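Local coordinates for succinate dehydrogenase subunit A (Mycolicibacterium smegmatis, PDB 7D6V), which forms the FAD-carrying flavoprotein subunit of the Sdh1 complex, where it probably oxidises succinate to fumarate and passes the electrons on toward ubiquinone, at residues I394-D397 with A401-A404. Residues are numbered along the deposited sequence; the frame is centred on the assembly and turned at random.
Sequences IEVD and AAGA
A short loop after strand 383-395 of the FAD-binding domain bends the chain round against the strand's own end, setting Ala-402 against Ile-394 and Val-396. Three residues separate segments 394-397 and 401-404, whose end-to-end directions differ by 115°, and no hydrogen bond joins them. The contact is instead apolar and centred on the methyl of Ala-402, which touches one methyl from each of two branched side chains. CG1 of Val-396 lies 3.3 Å from CB of Ala-402, and CG2 of Ile-394 approaches the same methyl at 3.7 Å. In Ile-394 the touching branch, CG2, is anti to the backbone N, while CG1 takes the position beside that nitrogen (chi1 -56°). The strand end itself is held by its neighbours: Ile-394 makes backbone hydrogen bonds with Cys-414 and Gly-416, and Ala-410, just past strand 408-409, is touched by the side chains of both Ile-394 and Ala-402. Ile-394 is buried, with its side chain about 10 Å from the bound FAD, near the cofactor but not touching it. At the more exposed end, OD1 of Asp-397 accepts a hydrogen bond from N of Thr-400 and a weak one from N of Asp-399, within the connecting residues. The methylene CB of Asp-397 lies 3.6 Å from the carbonyl O of Ala-401.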
ATOM      1  N   ILE A 394     -22.270  14.442 -10.018  1.00 16.85           N
ATOM      2  CA  ILE A 394     -22.700  14.968 -11.306  1.00 16.85           C
ATOM      3  C   ILE A 394     -23.812  14.093 -11.866  1.00 16.85           C
ATOM      4  O   ILE A 394     -23.686  12.863 -11.933  1.00 16.85           O
ATOM      5  CB  ILE A 394     -21.510  15.052 -12.271  1.00 16.85           C
ATOM      6  CG1 ILE A 394     -20.396  15.895 -11.655  1.00 16.85           C
ATOM      7  CG2 ILE A 394     -21.937  15.650 -13.593  1.00 16.85           C
ATOM      8  CD1 ILE A 394     -19.020  15.380 -11.939  1.00 16.85           C
ATOM      9  N   GLU A 395     -24.910  14.725 -12.267  1.00 17.35           N
ATOM     10  CA  GLU A 395     -26.045  14.009 -12.837  1.00 17.35           C
ATOM     11  C   GLU A 395     -25.658  13.454 -14.203  1.00 17.35           C
ATOM     12  O   GLU A 395     -25.362  14.215 -15.129  1.00 17.35           O
ATOM     13  CB  GLU A 395     -27.248  14.940 -12.939  1.00 17.35           C
ATOM     14  CG  GLU A 395     -28.540  14.242 -13.282  1.00 17.35           C
ATOM     15  CD  GLU A 395     -29.676  15.213 -13.499  1.00 17.35           C
ATOM     16  OE1 GLU A 395     -29.428  16.300 -14.057  1.00 17.35           O
ATOM     17  OE2 GLU A 395     -30.817  14.894 -13.107  1.00 17.35           O
ATOM     18  N   VAL A 396     -25.663  12.132 -14.331  1.00 18.23           N
ATOM     19  CA  VAL A 396     -25.179  11.463 -15.528  1.00 18.23           C
ATOM     20  C   VAL A 396     -26.361  10.893 -16.298  1.00 18.23           C
ATOM     21  O   VAL A 396     -27.445  10.659 -15.756  1.00 18.23           O
ATOM     22  CB  VAL A 396     -24.178  10.335 -15.196  1.00 18.23           C
ATOM     23  CG1 VAL A 396     -22.975  10.872 -14.471  1.00 18.23           C
ATOM     24  CG2 VAL A 396     -24.848   9.260 -14.369  1.00 18.23           C
ATOM     25  N   ASP A 397     -26.143  10.682 -17.585  1.00 18.84           N
ATOM     26  CA  ASP A 397     -26.959   9.736 -18.327  1.00 18.84           C
ATOM     27  C   ASP A 397     -26.587   8.332 -17.871  1.00 18.84           C
ATOM     28  O   ASP A 397     -25.399   8.031 -17.740  1.00 18.84           O
ATOM     29  CB  ASP A 397     -26.734   9.894 -19.826  1.00 18.84           C
ATOM     30  CG  ASP A 397     -27.748   9.134 -20.650  1.00 18.84           C
ATOM     31  OD1 ASP A 397     -27.488   7.959 -20.978  1.00 18.84           O
ATOM     32  OD2 ASP A 397     -28.807   9.709 -20.969  1.00 18.84           O
ATOM     33  N   ALA A 401     -22.096   8.520 -20.133  1.00 18.29           N
ATOM     34  CA  ALA A 401     -21.737   9.286 -18.950  1.00 18.29           C
ATOM     35  C   ALA A 401     -22.365  10.682 -19.012  1.00 18.29           C
ATOM     36  O   ALA A 401     -23.246  10.959 -19.834  1.00 18.29           O
ATOM     37  CB  ALA A 401     -20.224   9.326 -18.776  1.00 18.29           C
ATOM     38  N   ALA A 402     -21.881  11.568 -18.150  1.00 20.69           N
ATOM     39  CA  ALA A 402     -22.607  12.746 -17.683  1.00 20.69           C
ATOM     40  C   ALA A 402     -22.730  13.815 -18.764  1.00 20.69           C
ATOM     41  O   ALA A 402     -22.559  13.570 -19.959  1.00 20.69           O
ATOM     42  CB  ALA A 402     -21.914  13.337 -16.460  1.00 20.69           C
ATOM     43  N   GLY A 403     -23.127  15.008 -18.330  1.00 22.44           N
ATOM     44  CA  GLY A 403     -23.091  16.198 -19.152  1.00 22.44           C
ATOM     45  C   GLY A 403     -24.441  16.586 -19.706  1.00 22.44           C
ATOM     46  O   GLY A 403     -25.162  15.738 -20.237  1.00 22.44           O
ATOM     47  N   ALA A 404     -24.803  17.862 -19.589  1.00 25.91           N
ATOM     48  CA  ALA A 404     -26.049  18.314 -20.190  1.00 25.91           C
ATOM     49  C   ALA A 404     -25.811  18.913 -21.571  1.00 25.91           C
ATOM     50  O   ALA A 404     -26.271  18.369 -22.579  1.00 25.91           O
ATOM     51  CB  ALA A 404     -26.734  19.331 -19.278  1.00 25.91           C
TER